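Side-chain contacts in protection of telomeres protein poz1 (Schizosaccharomyces pombe, PDB 5WE0), which takes part in telomeric DNA binding and negatively regulates telomerase and telomere length: residues A[150-153]-A[154-157]; A[166-169]-A[170-174]. All coordinates share one frame; numbering follows the deposited sequence.

Interaction 1 of 2, residues A[150-153]-A[154-157]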
ATOM      1  N   ARG A 150      -9.470  -5.094   6.869  1.00 26.68           N
ATOM      2  CA  ARG A 150     -10.844  -5.055   7.331  1.00 30.88           C
ATOM      3  C   ARG A 150     -11.760  -4.438   6.274  1.00 33.46           C
ATOM      4  O   ARG A 150     -12.870  -4.938   6.024  1.00 30.28           O
ATOM      5  CB  ARG A 150     -10.909  -4.282   8.639  1.00 32.88           C
ATOM      6  CG  ARG A 150     -12.250  -4.394   9.295  1.00 46.22           C
ATOM      7  CD  ARG A 150     -12.091  -4.512  10.793  1.00 54.39           C
ATOM      8  NE  ARG A 150     -12.525  -3.247  11.365  1.00 65.43           N
ATOM      9  CZ  ARG A 150     -12.692  -3.017  12.656  1.00 63.87           C
ATOM     10  NH1 ARG A 150     -13.117  -1.823  13.048  1.00 66.44           N
ATOM     11  NH2 ARG A 150     -12.437  -3.974  13.537  1.00 67.12           N
ATOM     12  N   TRP A 151     -11.315  -3.358   5.628  1.00 29.17           N
ATOM     13  CA  TRP A 151     -12.177  -2.749   4.617  1.00 32.07           C
ATOM     14  C   TRP A 151     -12.281  -3.607   3.362  1.00 29.18           C
ATOM     15  O   TRP A 151     -13.352  -3.640   2.737  1.00 27.44           O
ATOM     16  CB  TRP A 151     -11.696  -1.336   4.304  1.00 25.18           C
ATOM     17  CG  TRP A 151     -12.282  -0.382   5.323  1.00 31.96           C
ATOM     18  CD1 TRP A 151     -11.954  -0.281   6.661  1.00 29.92           C
ATOM     19  CD2 TRP A 151     -13.346   0.545   5.103  1.00 27.41           C
ATOM     20  NE1 TRP A 151     -12.741   0.676   7.272  1.00 31.05           N
ATOM     21  CE2 TRP A 151     -13.599   1.197   6.335  1.00 32.31           C
ATOM     22  CE3 TRP A 151     -14.093   0.904   3.981  1.00 31.50           C
ATOM     23  CZ2 TRP A 151     -14.561   2.190   6.464  1.00 38.82           C
ATOM     24  CZ3 TRP A 151     -15.072   1.869   4.115  1.00 38.88           C
ATOM     25  CH2 TRP A 151     -15.296   2.509   5.347  1.00 43.13           C
ATOM     26  N   MET A 152     -11.218  -4.347   3.010  1.00 25.76           N
ATOM     27  CA  MET A 152     -11.337  -5.364   1.967  1.00 26.93           C
ATOM     28  C   MET A 152     -12.348  -6.437   2.374  1.00 28.60           C
ATOM     29  O   MET A 152     -13.194  -6.841   1.569  1.00 33.07           O
ATOM     30  CB  MET A 152      -9.976  -5.998   1.675  1.00 28.39           C
ATOM     31  CG  MET A 152      -9.951  -6.927   0.461  1.00 23.07           C
ATOM     32  SD  MET A 152     -10.287  -6.025  -1.070  1.00 33.12           S
ATOM     33  CE  MET A 152     -11.812  -6.782  -1.652  1.00 30.21           C
ATOM     34  N   ALA A 153     -12.289  -6.890   3.625  1.00 26.85           N
ATOM     35  CA  ALA A 153     -13.275  -7.848   4.118  1.00 30.74           C
ATOM     36  C   ALA A 153     -14.685  -7.273   4.048  1.00 29.20           C
ATOM     37  O   ALA A 153     -15.610  -7.947   3.589  1.00 32.39           O
ATOM     38  CB  ALA A 153     -12.938  -8.258   5.554  1.00 26.87           C
ATOM     39  N   PHE A 154     -14.864  -6.016   4.473  1.00 29.70           N
ATOM     40  CA  PHE A 154     -16.167  -5.357   4.359  1.00 28.06           C
ATOM     41  C   PHE A 154     -16.697  -5.391   2.931  1.00 32.06           C
ATOM     42  O   PHE A 154     -17.881  -5.671   2.700  1.00 29.99           O
ATOM     43  CB  PHE A 154     -16.071  -3.910   4.821  1.00 26.60           C
ATOM     44  CG  PHE A 154     -15.906  -3.746   6.297  1.00 27.86           C
ATOM     45  CD1 PHE A 154     -16.133  -4.801   7.161  1.00 29.29           C
ATOM     46  CD2 PHE A 154     -15.512  -2.520   6.823  1.00 33.86           C
ATOM     47  CE1 PHE A 154     -15.973  -4.645   8.526  1.00 33.81           C
ATOM     48  CE2 PHE A 154     -15.356  -2.346   8.187  1.00 35.00           C
ATOM     49  CZ  PHE A 154     -15.589  -3.411   9.045  1.00 37.49           C
ATOM     50  N   HIS A 155     -15.840  -5.080   1.954  1.00 30.03           N
ATOM     51  CA  HIS A 155     -16.290  -5.072   0.563  1.00 27.46           C
ATOM     52  C   HIS A 155     -16.766  -6.458   0.133  1.00 32.34           C
ATOM     53  O   HIS A 155     -17.825  -6.583  -0.498  1.00 33.61           O
ATOM     54  CB  HIS A 155     -15.165  -4.577  -0.343  1.00 29.05           C
ATOM     55  CG  HIS A 155     -15.535  -4.496  -1.791  1.00 32.80           C
ATOM     56  ND1 HIS A 155     -15.328  -5.538  -2.672  1.00 32.75           N
ATOM     57  CD2 HIS A 155     -16.064  -3.482  -2.521  1.00 28.98           C
ATOM     58  CE1 HIS A 155     -15.726  -5.174  -3.879  1.00 32.36           C
ATOM     59  NE2 HIS A 155     -16.180  -3.934  -3.813  1.00 33.91           N
ATOM     60  N   PHE A 156     -15.998  -7.511   0.469  1.00 30.98           N
ATOM     61  CA  PHE A 156     -16.424  -8.893   0.195  1.00 35.45           C
ATOM     62  C   PHE A 156     -17.803  -9.173   0.785  1.00 31.30           C
ATOM     63  O   PHE A 156     -18.687  -9.698   0.105  1.00 33.02           O
ATOM     64  CB  PHE A 156     -15.432  -9.896   0.799  1.00 33.19           C
ATOM     65  CG  PHE A 156     -14.267 -10.254  -0.087  1.00 35.24           C
ATOM     66  CD1 PHE A 156     -14.459 -10.874  -1.304  1.00 36.47           C
ATOM     67  CD2 PHE A 156     -12.955 -10.011   0.339  1.00 33.90           C
ATOM     68  CE1 PHE A 156     -13.369 -11.239  -2.094  1.00 39.24           C
ATOM     69  CE2 PHE A 156     -11.859 -10.371  -0.454  1.00 32.99           C
ATOM     70  CZ  PHE A 156     -12.070 -10.981  -1.664  1.00 31.46           C
ATOM     71  N   LEU A 157     -18.006  -8.804   2.056  1.00 28.20           N
ATOM     72  CA  LEU A 157     -19.250  -9.089   2.768  1.00 31.31           C
ATOM     73  C   LEU A 157     -20.442  -8.295   2.236  1.00 35.74           C
ATOM     74  O   LEU A 157     -21.581  -8.623   2.577  1.00 35.86           O
ATOM     75  CB  LEU A 157     -19.099  -8.776   4.252  1.00 31.99           C
ATOM     76  CG  LEU A 157     -18.122  -9.636   5.042  1.00 35.83           C
ATOM     77  CD1 LEU A 157     -17.825  -9.000   6.393  1.00 29.12           C
ATOM     78  CD2 LEU A 157     -18.665 -11.043   5.185  1.00 35.26           C
TER
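The F154 ring is shared by two side chains of the preceding turn: R150 lays its aliphatic stem over a face, while W151 receives an edge. R150 and F154 run side by side in the same direction, and CG of R150 stands 3.9 Å from the centroid of the F154 ring, a CH-pi contact. The guanidinium plane is 35° from that of the ring, and R150 NE, 3.8 Å from CZ of F154, is buried without a polar partner. F154 turns its edge to the face of the five-membered ring of W151, a T-shaped pair with planes 62° apart. Nearby, CE of M152 lies over a face of the F156 ring, 4.1 Å from its centroid, with SD oblique to it in a Met-aromatic contact. The chain of M152 sets out with CG anti to the backbone N (chi1 -171°) and bends at chi2 and chi3, which swings the methyl back to F156. Beneath run i to i+4 backbone bonds, among them F154 N to R150 O at 2.7 Å. This last part of helix 130-157 packs F154 on helix 193-206, W151 edge-to-face with W209, and M152 and F156 between helices 93-115 and 164-174.

Interaction 2 of 2, residues A[166-169]-A[170-174]; sequences NFTK and FLQDW
K169 reaches forward one turn to D173 and closes a salt bridge on the partly exposed side of helix 164-174. Its CB lies 3.1 Å from the backbone N of F170, the next residue. CG leaves anti to the backbone N (chi1 -174°), and a bend at chi2 (43°) turns the remaining, extended chain toward the carboxylate. CD then comes 3.7 Å from OD1 of D173, and CE passes close to both oxygens, OD2 at 3.2 Å. At the tip, NZ donates to OD1 of D173 at 2.9 Å, on the syn lone pair, while OD2 stays farther away. With D173 replaced by an alanine, the K169 ammonium is likely to lose its carboxylate mate in this turn, and its chain would be freer to swing.

The inward-facing pair is apolar: CD1 of L171 sits over a face of the F167 ring, 3.9 Å from its centroid and 22° off the normal, a CH-pi contact of i to i+4 spacing. Between these two pairs, CG2 of T168 rests on the Q172 amide, 3.8 Å from CD, whereas T168 OG1 is hydrogen-bonded to H164 O and Q186 NE2. Backbone hydrogen bonds of the same spacing, such as Q172 N to T168 O, link the turns.

F167 and L171 face helix 179-188 at L185, and F167 also meets F156. F170 packs on M152 of helix 130-157 and Y93 of helix 93-115.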
ATOM      1  N   ASN A 166     -12.332 -16.363  -3.078  1.00 49.56           N
ATOM      2  CA  ASN A 166     -11.373 -15.271  -2.928  1.00 47.96           C
ATOM      3  C   ASN A 166     -11.424 -14.658  -1.538  1.00 45.58           C
ATOM      4  O   ASN A 166     -10.384 -14.256  -0.997  1.00 43.65           O
ATOM      5  CB  ASN A 166     -11.648 -14.226  -3.987  1.00 48.61           C
ATOM      6  CG  ASN A 166     -11.272 -14.710  -5.361  1.00 51.14           C
ATOM      7  OD1 ASN A 166     -10.247 -15.371  -5.541  1.00 51.08           O
ATOM      8  ND2 ASN A 166     -12.134 -14.450  -6.328  1.00 49.50           N
ATOM      9  N   PHE A 167     -12.615 -14.606  -0.938  1.00 43.58           N
ATOM     10  CA  PHE A 167     -12.735 -14.143   0.438  1.00 43.69           C
ATOM     11  C   PHE A 167     -11.854 -14.977   1.361  1.00 48.26           C
ATOM     12  O   PHE A 167     -11.118 -14.441   2.202  1.00 45.75           O
ATOM     13  CB  PHE A 167     -14.200 -14.221   0.885  1.00 44.73           C
ATOM     14  CG  PHE A 167     -14.468 -13.549   2.195  1.00 41.41           C
ATOM     15  CD1 PHE A 167     -13.706 -12.477   2.604  1.00 43.98           C
ATOM     16  CD2 PHE A 167     -15.437 -14.031   3.046  1.00 44.88           C
ATOM     17  CE1 PHE A 167     -13.946 -11.872   3.824  1.00 45.91           C
ATOM     18  CE2 PHE A 167     -15.678 -13.436   4.259  1.00 46.92           C
ATOM     19  CZ  PHE A 167     -14.940 -12.356   4.649  1.00 46.42           C
ATOM     20  N   THR A 168     -11.925 -16.299   1.217  1.00 48.24           N
ATOM     21  CA  THR A 168     -11.137 -17.194   2.057  1.00 51.27           C
ATOM     22  C   THR A 168      -9.645 -17.054   1.785  1.00 49.02           C
ATOM     23  O   THR A 168      -8.849 -16.917   2.718  1.00 52.92           O
ATOM     24  CB  THR A 168     -11.600 -18.631   1.841  1.00 56.98           C
ATOM     25  OG1 THR A 168     -12.889 -18.796   2.450  1.00 59.09           O
ATOM     26  CG2 THR A 168     -10.596 -19.625   2.436  1.00 56.58           C
ATOM     27  N   LYS A 169      -9.252 -17.117   0.509  1.00 48.77           N
ATOM     28  CA  LYS A 169      -7.869 -16.867   0.116  1.00 48.98           C
ATOM     29  C   LYS A 169      -7.335 -15.586   0.747  1.00 48.82           C
ATOM     30  O   LYS A 169      -6.239 -15.570   1.320  1.00 51.17           O
ATOM     31  CB  LYS A 169      -7.786 -16.794  -1.411  1.00 48.91           C
ATOM     32  CG  LYS A 169      -6.376 -16.678  -1.977  1.00 55.14           C
ATOM     33  CD  LYS A 169      -5.406 -17.615  -1.258  1.00 61.54           C
ATOM     34  CE  LYS A 169      -3.981 -17.434  -1.758  1.00 63.79           C
ATOM     35  NZ  LYS A 169      -2.987 -18.206  -0.956  1.00 67.71           N
ATOM     36  N   PHE A 170      -8.109 -14.501   0.660  1.00 47.69           N
ATOM     37  CA  PHE A 170      -7.655 -13.224   1.199  1.00 44.60           C
ATOM     38  C   PHE A 170      -7.452 -13.299   2.703  1.00 43.12           C
ATOM     39  O   PHE A 170      -6.494 -12.721   3.238  1.00 46.68           O
ATOM     40  CB  PHE A 170      -8.649 -12.105   0.875  1.00 40.93           C
ATOM     41  CG  PHE A 170      -8.232 -10.783   1.430  1.00 35.36           C
ATOM     42  CD1 PHE A 170      -7.356  -9.973   0.724  1.00 35.76           C
ATOM     43  CD2 PHE A 170      -8.661 -10.378   2.680  1.00 35.03           C
ATOM     44  CE1 PHE A 170      -6.935  -8.759   1.242  1.00 34.55           C
ATOM     45  CE2 PHE A 170      -8.252  -9.184   3.204  1.00 33.44           C
ATOM     46  CZ  PHE A 170      -7.379  -8.368   2.484  1.00 33.03           C
ATOM     47  N   LEU A 171      -8.332 -14.010   3.406  1.00 43.24           N
ATOM     48  CA  LEU A 171      -8.230 -14.045   4.862  1.00 51.07           C
ATOM     49  C   LEU A 171      -7.033 -14.872   5.325  1.00 54.25           C
ATOM     50  O   LEU A 171      -6.377 -14.522   6.313  1.00 54.18           O
ATOM     51  CB  LEU A 171      -9.524 -14.585   5.461  1.00 50.09           C
ATOM     52  CG  LEU A 171     -10.635 -13.538   5.432  1.00 52.14           C
ATOM     53  CD1 LEU A 171     -11.972 -14.137   5.878  1.00 53.95           C
ATOM     54  CD2 LEU A 171     -10.244 -12.307   6.240  1.00 43.31           C
ATOM     55  N   GLN A 172      -6.729 -15.962   4.616  1.00 52.75           N
ATOM     56  CA  GLN A 172      -5.531 -16.742   4.915  1.00 59.58           C
ATOM     57  C   GLN A 172      -4.257 -15.933   4.694  1.00 56.38           C
ATOM     58  O   GLN A 172      -3.365 -15.926   5.546  1.00 62.13           O
ATOM     59  CB  GLN A 172      -5.534 -18.015   4.072  1.00 57.09           C
ATOM     60  CG  GLN A 172      -6.889 -18.702   4.090  1.00 66.37           C
ATOM     61  CD  GLN A 172      -6.925 -19.975   3.276  1.00 74.26           C
ATOM     62  OE1 GLN A 172      -6.481 -19.998   2.123  1.00 75.64           O
ATOM     63  NE2 GLN A 172      -7.403 -21.060   3.887  1.00 74.14           N
ATOM     64  N   ASP A 173      -4.159 -15.227   3.563  1.00 53.94           N
ATOM     65  CA  ASP A 173      -2.940 -14.471   3.270  1.00 49.05           C
ATOM     66  C   ASP A 173      -2.763 -13.294   4.216  1.00 45.27           C
ATOM     67  O   ASP A 173      -1.643 -13.013   4.653  1.00 43.36           O
ATOM     68  CB  ASP A 173      -2.951 -13.975   1.828  1.00 50.63           C
ATOM     69  CG  ASP A 173      -2.901 -15.101   0.817  1.00 56.22           C
ATOM     70  OD1 ASP A 173      -3.058 -16.278   1.207  1.00 59.74           O
ATOM     71  OD2 ASP A 173      -2.727 -14.797  -0.381  1.00 57.73           O
ATOM     72  N   TRP A 174      -3.849 -12.593   4.555  1.00 47.67           N
ATOM     73  CA  TRP A 174      -3.722 -11.300   5.215  1.00 45.10           C
ATOM     74  C   TRP A 174      -4.559 -11.133   6.469  1.00 53.05           C
ATOM     75  O   TRP A 174      -4.262 -10.225   7.258  1.00 55.20           O
ATOM     76  CB  TRP A 174      -4.090 -10.173   4.240  1.00 40.28           C
ATOM     77  CG  TRP A 174      -3.215 -10.171   3.043  1.00 39.13           C
ATOM     78  CD1 TRP A 174      -3.553 -10.538   1.772  1.00 37.41           C
ATOM     79  CD2 TRP A 174      -1.827  -9.818   3.012  1.00 34.22           C
ATOM     80  NE1 TRP A 174      -2.451 -10.429   0.947  1.00 37.93           N
ATOM     81  CE2 TRP A 174      -1.383  -9.987   1.685  1.00 31.86           C
ATOM     82  CE3 TRP A 174      -0.918  -9.368   3.981  1.00 33.72           C
ATOM     83  CZ2 TRP A 174      -0.068  -9.714   1.296  1.00 31.35           C
ATOM     84  CZ3 TRP A 174       0.384  -9.095   3.595  1.00 34.66           C
ATOM     85  CH2 TRP A 174       0.798  -9.278   2.260  1.00 30.27           C
TER

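Interactions 1 and 2 lie in series along the chain, on helix 130-157 and then on helix 164-174, which follows it directly. Their centres are about 11 Å apart, on the same side of the chain's centre, and their side chains meet in one apolar seam. There CD2 of F156 touches CD1 of F167 at 3.4 Å, and CG of M152 comes 3.6 Å from CZ of F170. The Met-aromatic pair of 150-157 is thus built into the interface with 166-174, while the K169–D173 bridge belongs to a separate, more polar side. Helix 93-115 contacts both, so the three helices pack together in this all-helical protein.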